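PDB 4MC3: (2Z,6E)-hedycaryol synthase from Kitasatospora setae, which catalyses the magnesium-dependent 1,11-cyclization of (2E,6E)-farnesyl diphosphate with water to (2Z,6E)-hedycaryol, releasing diphosphate. Local coordinates for residues A[255-258]-A[259-263]; A[283-286]-A[287-290]; A[61-64]-A[65-69]; A[190-193]-A[194-198]. One frame throughout, in Å; residues are numbered along the deposited sequence.

All four contacts are local, and none is a fully buried core. Contact 1 lies inside helix 250-282, with one valine face buried and the other side reached by water. Contact 2 is the most exposed: a short turn leads from that helix into helix 286-309, held by an arginine bonding one backbone carbonyl and a carboxylate of the preceding helix. Contact 3 caps helix 65-84 with a carboxylate, and contact 4 is a connection between helices 181-188 and 198-201 that relies on apolar packing. Contact 4 touches both neighbours, Ile194 meeting Arg287 and Ala288 of contact 2, and Arg191 meeting Asp64 of contact 3; contact 1 stands apart, about 19 Å or more from each by nearest atoms.

Contact 1 (A[255-258]-A[259-263]); sequences DQVA and VLVEA
Val257 and Val261 lie one helical turn apart on helix 250-282 and make the close-packed side of this contact. Their methyls Val257 CG1 and Val261 CG2 approach to 4.2 Å. Val261 carries CG1 anti to its backbone N (chi1 170°), which leaves CG2 beside that N and over the carbonyl oxygen of Val257, with Val261 CG2 and Val257 O 3.3 Å apart. Val257 O also accepts from Val261 N at 2.8 Å, nearly along the C=O axis. Branched, wholly apolar valines suit this face because helix 204-225 covers it, with Val223 against Val257 and both His216 and Leu219 against Val261, while Ala238, Val239 and Ile242 of helix 238-246 also pack on Val257.

The other side is looser and wetter. Ala258 O accepts from Glu262 N at 3.0 Å, the donor tilted from the carbonyl plane, and also from a water at 2.9 Å. That water donates in addition to Glu262 OE2, at 2.6 Å. In Glu262 a bend at chi2 (-49°) brings OE2 within reach of the water. Asp255, also on this polar side, turns its OD1 to Gln251. Thus the carbonyl oxygen on the valine side is served by an amide beneath a methyl, whereas that of Ala258 has both an amide and a water, a division consistent with a helix having one face buried in the fold and the other hydrated.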
loop_
_atom_site.group_PDB
_atom_site.type_symbol
_atom_site.label_atom_id
_atom_site.label_comp_id
_atom_site.label_asym_id
_atom_site.label_seq_id
_atom_site.Cartn_x
_atom_site.Cartn_y
_atom_site.Cartn_z
ATOM N N ASP A 255 -12.080 -0.979 20.527
ATOM C CA ASP A 255 -12.783 0.302 20.557
ATOM C C ASP A 255 -11.792 1.462 20.498
ATOM O O ASP A 255 -12.046 2.476 19.875
ATOM C CB ASP A 255 -13.664 0.403 21.812
ATOM C CG ASP A 255 -14.817 -0.622 21.835
ATOM O OD1 ASP A 255 -15.075 -1.277 20.796
ATOM O OD2 ASP A 255 -15.480 -0.764 22.902
ATOM N N GLN A 256 -10.648 1.298 21.135
ATOM C CA GLN A 256 -9.594 2.290 21.077
ATOM C C GLN A 256 -8.961 2.427 19.677
ATOM O O GLN A 256 -8.618 3.544 19.257
ATOM C CB GLN A 256 -8.562 1.997 22.132
ATOM C CG GLN A 256 -9.168 2.217 23.524
ATOM C CD GLN A 256 -8.214 1.875 24.637
ATOM O OE1 GLN A 256 -8.282 0.782 25.235
ATOM N NE2 GLN A 256 -7.284 2.777 24.890
ATOM N N VAL A 257 -8.789 1.302 18.982
ATOM C CA VAL A 257 -8.332 1.349 17.594
ATOM C C VAL A 257 -9.392 2.061 16.713
ATOM O O VAL A 257 -9.023 2.866 15.843
ATOM C CB VAL A 257 -7.944 -0.039 17.055
ATOM C CG1 VAL A 257 -7.689 0.019 15.551
ATOM C CG2 VAL A 257 -6.738 -0.584 17.801
ATOM N N ALA A 258 -10.686 1.803 16.956
ATOM C CA ALA A 258 -11.765 2.510 16.232
ATOM C C ALA A 258 -11.646 4.027 16.404
ATOM O O ALA A 258 -11.881 4.798 15.469
ATOM C CB ALA A 258 -13.145 2.030 16.694
ATOM N N VAL A 259 -11.265 4.486 17.589
ATOM C CA VAL A 259 -11.084 5.928 17.808
ATOM C C VAL A 259 -9.899 6.452 16.964
ATOM O O VAL A 259 -9.934 7.530 16.340
ATOM C CB VAL A 259 -10.875 6.224 19.299
ATOM C CG1 VAL A 259 -10.394 7.651 19.522
ATOM C CG2 VAL A 259 -12.163 5.938 20.074
ATOM N N LEU A 260 -8.841 5.670 16.927
ATOM C CA LEU A 260 -7.674 5.997 16.081
ATOM C C LEU A 260 -8.026 6.054 14.613
ATOM O O LEU A 260 -7.528 6.924 13.890
ATOM C CB LEU A 260 -6.522 5.005 16.266
ATOM C CG LEU A 260 -5.178 5.418 16.832
ATOM C CD1 LEU A 260 -4.178 4.329 16.488
ATOM C CD2 LEU A 260 -4.697 6.744 16.295
ATOM N N VAL A 261 -8.792 5.072 14.154
ATOM C CA VAL A 261 -9.274 5.059 12.776
ATOM C C VAL A 261 -10.075 6.323 12.444
ATOM O O VAL A 261 -9.886 6.940 11.380
ATOM C CB VAL A 261 -10.115 3.788 12.480
ATOM C CG1 VAL A 261 -10.829 3.843 11.146
ATOM C CG2 VAL A 261 -9.267 2.528 12.522
ATOM N N GLU A 262 -11.021 6.693 13.330
ATOM C CA GLU A 262 -11.776 7.887 13.080
ATOM C C GLU A 262 -10.854 9.088 12.997
ATOM O O GLU A 262 -11.025 9.964 12.142
ATOM C CB GLU A 262 -12.892 8.065 14.137
ATOM C CG GLU A 262 -14.028 7.053 13.983
ATOM C CD GLU A 262 -14.551 6.934 12.532
ATOM O OE1 GLU A 262 -15.134 7.948 12.042
ATOM O OE2 GLU A 262 -14.386 5.829 11.905
ATOM N N ALA A 263 -9.850 9.159 13.866
ATOM C CA ALA A 263 -8.853 10.195 13.784
ATOM C C ALA A 263 -8.150 10.253 12.416
ATOM O O ALA A 263 -7.896 11.353 11.863
ATOM C CB ALA A 263 -7.837 10.044 14.912
HETATM O O HOH W 1 -13.756 3.924 13.502
#

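Contact 2 (A[283-286]-A[287-290]); sequences ALPS and RARE
Arg289 reaches back over the turn that joins helix 250-282 to helix 286-309 and grips the carbonyl of Leu284. This is a helix-start arrangement with Pro285 at the N-cap position. The N-cap residue's own N need not donate within the helix, and a proline, which has no N-H, costs no bond there. Pro285 O accepts from Arg289 N at 3.1 Å.

Arg289 sets its CG anti to the carbonyl carbon (chi1 -61°) and then runs extended from CG to NE, which directs the chain back toward the preceding loop. Arg289 NE donates to Leu284 O at 2.9 Å with an N-H...O angle of 161°; the oxygen lies in the guanidinium plane, at its edge, although NE itself is tilted from the carbonyl plane. NH1 makes a salt bridge with Asp280 on the preceding helix, so one guanidinium spans the turn. A leucine in place of Arg289 would probably leave Leu284 O without this donor and Asp280 without its charged mate.

Leu284 holds its CG beside its own backbone N (chi1 -62°), and it is CB rather than the branched end that meets the helix. Leu284 CB lies 3.7 Å from Arg289 CG, and 4.3 Å from the CB of small Ala288, which also touches Ile194 and Pro197. Ala283, at positive phi, leaves the earlier helix, and its CA comes to 3.4 Å from Arg289 NH2, obliquely to the guanidinium.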
loop_
_atom_site.group_PDB
_atom_site.type_symbol
_atom_site.label_atom_id
_atom_site.label_comp_id
_atom_site.label_asym_id
_atom_site.label_seq_id
_atom_site.Cartn_x
_atom_site.Cartn_y
_atom_site.Cartn_z
ATOM N N ALA A 283 1.189 27.950 -7.494
ATOM C CA ALA A 283 0.890 28.524 -8.804
ATOM C C ALA A 283 1.208 27.561 -9.944
ATOM O O ALA A 283 1.883 27.884 -10.891
ATOM C CB ALA A 283 1.611 29.847 -9.006
ATOM N N LEU A 284 0.627 26.381 -9.863
ATOM C CA LEU A 284 0.886 25.300 -10.826
ATOM C C LEU A 284 0.068 25.426 -12.109
ATOM O O LEU A 284 -1.032 26.008 -12.129
ATOM C CB LEU A 284 0.518 23.983 -10.156
ATOM C CG LEU A 284 1.338 23.665 -8.929
ATOM C CD1 LEU A 284 0.640 22.586 -8.099
ATOM C CD2 LEU A 284 2.744 23.266 -9.341
ATOM N N PRO A 285 0.560 24.828 -13.190
ATOM C CA PRO A 285 -0.284 24.714 -14.366
ATOM C C PRO A 285 -1.551 23.961 -14.029
ATOM O O PRO A 285 -1.556 23.110 -13.108
ATOM C CB PRO A 285 0.560 23.874 -15.323
ATOM C CG PRO A 285 1.973 24.044 -14.873
ATOM C CD PRO A 285 1.898 24.260 -13.394
ATOM N N SER A 286 -2.606 24.272 -14.757
ATOM C CA SER A 286 -3.899 23.612 -14.551
ATOM C C SER A 286 -3.809 22.111 -14.621
ATOM O O SER A 286 -4.416 21.402 -13.812
ATOM C CB SER A 286 -4.900 24.106 -15.601
ATOM O OG SER A 286 -4.984 25.514 -15.492
ATOM N N ARG A 287 -3.013 21.605 -15.560
ATOM C CA ARG A 287 -2.907 20.150 -15.725
ATOM C C ARG A 287 -2.366 19.495 -14.451
ATOM O O ARG A 287 -2.809 18.397 -14.060
ATOM C CB ARG A 287 -1.970 19.889 -16.889
ATOM C CG ARG A 287 -1.793 18.446 -17.237
ATOM C CD ARG A 287 -0.786 18.449 -18.378
ATOM N NE ARG A 287 -1.187 17.538 -19.373
ATOM C CZ ARG A 287 -0.325 17.043 -20.239
ATOM N NH1 ARG A 287 0.968 17.459 -20.223
ATOM N NH2 ARG A 287 -0.759 16.119 -21.087
ATOM N N ALA A 288 -1.372 20.128 -13.819
ATOM C CA ALA A 288 -0.769 19.589 -12.606
ATOM C C ALA A 288 -1.704 19.666 -11.439
ATOM O O ALA A 288 -1.777 18.737 -10.612
ATOM C CB ALA A 288 0.563 20.262 -12.286
ATOM N N ARG A 289 -2.447 20.782 -11.329
ATOM C CA ARG A 289 -3.460 20.900 -10.259
ATOM C C ARG A 289 -4.522 19.807 -10.371
ATOM O O ARG A 289 -4.855 19.155 -9.370
ATOM C CB ARG A 289 -4.143 22.270 -10.274
ATOM C CG ARG A 289 -3.169 23.387 -10.054
ATOM C CD ARG A 289 -3.881 24.698 -10.387
ATOM N NE ARG A 289 -3.072 25.869 -10.077
ATOM C CZ ARG A 289 -3.229 26.633 -8.989
ATOM N NH1 ARG A 289 -4.174 26.363 -8.080
ATOM N NH2 ARG A 289 -2.441 27.676 -8.810
ATOM N N GLU A 290 -4.998 19.570 -11.587
ATOM C CA GLU A 290 -5.996 18.545 -11.843
ATOM C C GLU A 290 -5.473 17.158 -11.476
ATOM O O GLU A 290 -6.184 16.359 -10.836
ATOM C CB GLU A 290 -6.419 18.597 -13.329
ATOM C CG GLU A 290 -7.449 17.562 -13.776
ATOM C CD GLU A 290 -7.641 17.545 -15.292
ATOM O OE1 GLU A 290 -7.490 18.615 -15.941
ATOM O OE2 GLU A 290 -7.944 16.458 -15.835
#

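Contact 3 (A[61-64]-A[65-69]); sequences PRAD and LDTLT
The N-terminal cap of helix 65-84 is built on Asp64, whose carboxylate meets Thr67 with both oxygens. Asp64 OD2 accepts from Thr67 N at 3.0 Å, the N-H...O angle being 160° and the donor coming from above the carboxylate plane. Asp64 OD1 accepts from the hydroxyl OG1 of Thr67 at 2.8 Å, on its syn side. The carboxylate is put there by placing CG between the backbone N and the carbonyl carbon (chi1 61°), which folds it over the first turn, where it crosses the threonine side chain at about a right angle.

Asp64 is thus a classical N-cap residue: its short acidic side chain serves an amide that has no preceding turn to bond to, and its negative charge would be favoured by the positive end of the helix dipole. Replacing Asp64 by an alanine would probably leave Thr67 N without its cap and the threonine hydroxyl freer to turn.

The first main-chain bond of the helix follows, Leu68 N to Asp64 O at 2.9 Å. Just before the cap, Ala63 directs its small CB toward the helix, 4.0 Å from Thr67 CB and 4.3 Å from Leu68 CB. Leu68 also packs on Asn18 and on Ala24 of helix 21-35.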
loop_
_atom_site.group_PDB
_atom_site.type_symbol
_atom_site.label_atom_id
_atom_site.label_comp_id
_atom_site.label_asym_id
_atom_site.label_seq_id
_atom_site.Cartn_x
_atom_site.Cartn_y
_atom_site.Cartn_z
ATOM N N PRO A 61 -9.095 2.355 -9.062
ATOM C CA PRO A 61 -10.391 2.313 -9.772
ATOM C C PRO A 61 -10.503 3.148 -11.009
ATOM O O PRO A 61 -11.323 2.839 -11.873
ATOM C CB PRO A 61 -11.399 2.765 -8.697
ATOM C CG PRO A 61 -10.547 3.614 -7.751
ATOM C CD PRO A 61 -9.235 2.833 -7.692
ATOM N N ARG A 62 -9.686 4.206 -11.118
ATOM C CA ARG A 62 -9.734 5.136 -12.224
ATOM C C ARG A 62 -8.694 4.864 -13.318
ATOM O O ARG A 62 -8.587 5.630 -14.282
ATOM C CB ARG A 62 -9.559 6.565 -11.703
ATOM C CG ARG A 62 -10.717 6.872 -10.727
ATOM C CD ARG A 62 -10.536 8.239 -10.083
ATOM N NE ARG A 62 -11.635 8.516 -9.150
ATOM C CZ ARG A 62 -11.978 9.740 -8.716
ATOM N NH1 ARG A 62 -11.293 10.784 -9.134
ATOM N NH2 ARG A 62 -13.017 9.916 -7.906
ATOM N N ALA A 63 -7.868 3.846 -13.116
ATOM C CA ALA A 63 -6.824 3.601 -14.077
ATOM C C ALA A 63 -7.325 3.087 -15.417
ATOM O O ALA A 63 -8.320 2.366 -15.487
ATOM C CB ALA A 63 -5.896 2.564 -13.489
ATOM N N ASP A 64 -6.593 3.404 -16.465
ATOM C CA ASP A 64 -6.735 2.732 -17.736
ATOM C C ASP A 64 -6.259 1.268 -17.632
ATOM O O ASP A 64 -5.619 0.867 -16.657
ATOM C CB ASP A 64 -5.886 3.510 -18.744
ATOM C CG ASP A 64 -4.421 3.515 -18.362
ATOM O OD1 ASP A 64 -4.004 4.288 -17.470
ATOM O OD2 ASP A 64 -3.685 2.723 -18.963
ATOM N N LEU A 65 -6.580 0.446 -18.619
ATOM C CA LEU A 65 -6.247 -0.949 -18.627
ATOM C C LEU A 65 -4.736 -1.202 -18.459
ATOM O O LEU A 65 -4.354 -2.094 -17.682
ATOM C CB LEU A 65 -6.692 -1.579 -19.946
ATOM C CG LEU A 65 -6.318 -3.031 -20.143
ATOM C CD1 LEU A 65 -6.841 -3.995 -19.101
ATOM C CD2 LEU A 65 -6.786 -3.459 -21.552
ATOM N N ASP A 66 -3.902 -0.440 -19.182
ATOM C CA ASP A 66 -2.396 -0.604 -19.177
ATOM C C ASP A 66 -1.871 -0.366 -17.758
ATOM O O ASP A 66 -1.160 -1.212 -17.203
ATOM C CB ASP A 66 -1.653 0.277 -20.184
ATOM C CG ASP A 66 -1.917 -0.133 -21.640
ATOM O OD1 ASP A 66 -2.318 -1.300 -21.911
ATOM O OD2 ASP A 66 -1.686 0.719 -22.518
ATOM N N THR A 67 -2.324 0.713 -17.125
ATOM C CA THR A 67 -1.893 1.008 -15.739
ATOM C C THR A 67 -2.407 -0.042 -14.787
ATOM O O THR A 67 -1.672 -0.512 -13.892
ATOM C CB THR A 67 -2.337 2.422 -15.296
ATOM O OG1 THR A 67 -1.737 3.380 -16.181
ATOM C CG2 THR A 67 -1.915 2.737 -13.885
ATOM N N LEU A 68 -3.689 -0.395 -14.875
ATOM C CA LEU A 68 -4.183 -1.435 -13.997
ATOM C C LEU A 68 -3.364 -2.734 -14.113
ATOM O O LEU A 68 -3.083 -3.401 -13.106
ATOM C CB LEU A 68 -5.671 -1.696 -14.234
ATOM C CG LEU A 68 -6.304 -2.761 -13.346
ATOM C CD1 LEU A 68 -6.203 -2.458 -11.875
ATOM C CD2 LEU A 68 -7.766 -3.005 -13.739
ATOM N N THR A 69 -3.043 -3.110 -15.354
ATOM C CA THR A 69 -2.341 -4.346 -15.589
ATOM C C THR A 69 -0.913 -4.312 -14.931
ATOM O O THR A 69 -0.574 -5.273 -14.238
ATOM C CB THR A 69 -2.208 -4.586 -17.090
ATOM O OG1 THR A 69 -3.532 -4.756 -17.663
ATOM C CG2 THR A 69 -1.390 -5.797 -17.337
#

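Contact 4 (A[190-193]-A[194-198]); sequences LRLP and IFLPG
Leu190 lays its CD1 methyl against the far end of the Phe195 ring, 4.0 Å from CE1 and 4.1 Å from CZ. The approach is oblique to the ring, and the two side chains cross at a slant. Phe195 sets CG anti to its own carbonyl carbon (chi1 -72°), which swings the ring back toward Leu190 although its CB starts out pointing away. A broad aromatic suits the position because it has a second partner: Trp138 meets it edge-to-face. Leu190 in turn leans on Thr67 and Ile70 of helix 65-84.

Farther along, Leu192 points toward the following residues and brings its CD1 to 4.2 Å from Leu196 CD2, the branched ends of two leucines meeting. Both are buried, and Tyr295 of helix 286-309 packs on Leu196.

The chain here is the irregular connection between helix 181-188 and helix 198-201 of this all-helical class I terpene synthase fold. Prolines fit it well: Pro193 bends the chain between Leu192 and Ile194, and Pro197 takes the N-cap position before the next helix. Apolar packing, rather than bonds between residues 190-193 and 194-198, joins its two halves, though Leu196 N is bonded to the side chain of Glu189.

Ile194 O is buried here with no polar partner in the model, and Leu192 CB lies 3.3 Å from it. The side chain of Ile194 packs on Arg287 of helix 286-309. Arg191, whose guanidinium has Leu192 CD2 3.6 Å above one face, pairs with Asp188 and Asp294.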
loop_
_atom_site.group_PDB
_atom_site.type_symbol
_atom_site.label_atom_id
_atom_site.label_comp_id
_atom_site.label_asym_id
_atom_site.label_seq_id
_atom_site.Cartn_x
_atom_site.Cartn_y
_atom_site.Cartn_z
ATOM N N LEU A 190 0.764 6.750 -12.943
ATOM C CA LEU A 190 0.887 6.294 -14.307
ATOM C C LEU A 190 -0.397 6.577 -15.108
ATOM O O LEU A 190 -0.327 6.701 -16.339
ATOM C CB LEU A 190 1.229 4.833 -14.357
ATOM C CG LEU A 190 2.711 4.477 -14.229
ATOM C CD1 LEU A 190 3.396 4.911 -12.992
ATOM C CD2 LEU A 190 2.952 2.995 -14.327
ATOM N N ARG A 191 -1.549 6.686 -14.438
ATOM C CA ARG A 191 -2.807 6.920 -15.157
ATOM C C ARG A 191 -3.229 8.377 -15.220
ATOM O O ARG A 191 -4.208 8.718 -15.911
ATOM C CB ARG A 191 -3.943 6.064 -14.618
ATOM C CG ARG A 191 -4.391 6.306 -13.207
ATOM C CD ARG A 191 -5.503 7.312 -13.054
ATOM N NE ARG A 191 -5.694 7.631 -11.655
ATOM C CZ ARG A 191 -6.507 8.558 -11.188
ATOM N NH1 ARG A 191 -7.269 9.263 -12.037
ATOM N NH2 ARG A 191 -6.532 8.828 -9.905
ATOM N N LEU A 192 -2.510 9.251 -14.535
ATOM C CA LEU A 192 -2.812 10.671 -14.521
ATOM C C LEU A 192 -2.317 11.270 -15.889
ATOM O O LEU A 192 -1.501 10.679 -16.554
ATOM C CB LEU A 192 -2.088 11.346 -13.360
ATOM C CG LEU A 192 -2.453 10.858 -11.943
ATOM C CD1 LEU A 192 -1.581 11.550 -10.918
ATOM C CD2 LEU A 192 -3.918 11.067 -11.643
ATOM N N PRO A 193 -2.856 12.431 -16.252
ATOM C CA PRO A 193 -2.409 13.166 -17.444
ATOM C C PRO A 193 -0.948 13.562 -17.360
ATOM O O PRO A 193 -0.286 13.611 -18.376
ATOM C CB PRO A 193 -3.315 14.408 -17.446
ATOM C CG PRO A 193 -4.542 13.955 -16.721
ATOM C CD PRO A 193 -4.012 13.065 -15.612
ATOM N N ILE A 194 -0.431 13.738 -16.149
ATOM C CA ILE A 194 0.978 13.953 -15.983
ATOM C C ILE A 194 1.342 13.451 -14.600
ATOM O O ILE A 194 0.469 13.336 -13.709
ATOM C CB ILE A 194 1.369 15.426 -16.111
ATOM C CG1 ILE A 194 0.632 16.242 -15.046
ATOM C CG2 ILE A 194 1.198 15.862 -17.586
ATOM C CD1 ILE A 194 1.043 17.682 -15.099
ATOM N N PHE A 195 2.621 13.158 -14.419
ATOM C CA PHE A 195 3.120 12.840 -13.087
ATOM C C PHE A 195 3.010 14.053 -12.161
ATOM O O PHE A 195 3.130 15.221 -12.603
ATOM C CB PHE A 195 4.567 12.288 -13.155
ATOM C CG PHE A 195 4.666 10.927 -13.706
ATOM C CD1 PHE A 195 4.833 9.857 -12.874
ATOM C CD2 PHE A 195 4.525 10.682 -15.083
ATOM C CE1 PHE A 195 4.851 8.575 -13.363
ATOM C CE2 PHE A 195 4.578 9.407 -15.565
ATOM C CZ PHE A 195 4.714 8.349 -14.719
ATOM N N LEU A 196 2.864 13.818 -10.860
ATOM C CA LEU A 196 2.881 14.892 -9.885
ATOM C C LEU A 196 4.237 15.611 -9.914
ATOM O O LEU A 196 5.277 14.986 -9.968
ATOM C CB LEU A 196 2.624 14.388 -8.475
ATOM C CG LEU A 196 1.337 13.597 -8.154
ATOM C CD1 LEU A 196 1.347 13.110 -6.735
ATOM C CD2 LEU A 196 0.115 14.452 -8.455
ATOM N N PRO A 197 4.213 16.923 -9.840
ATOM C CA PRO A 197 5.501 17.585 -9.613
ATOM C C PRO A 197 6.081 17.146 -8.258
ATOM O O PRO A 197 5.323 16.946 -7.293
ATOM C CB PRO A 197 5.126 19.059 -9.545
ATOM C CG PRO A 197 3.809 19.182 -10.263
ATOM C CD PRO A 197 3.098 17.861 -10.013
ATOM N N GLY A 198 7.403 17.035 -8.169
ATOM C CA GLY A 198 8.038 16.694 -6.880
ATOM C C GLY A 198 7.622 17.562 -5.701
ATOM O O GLY A 198 7.494 17.064 -4.583
#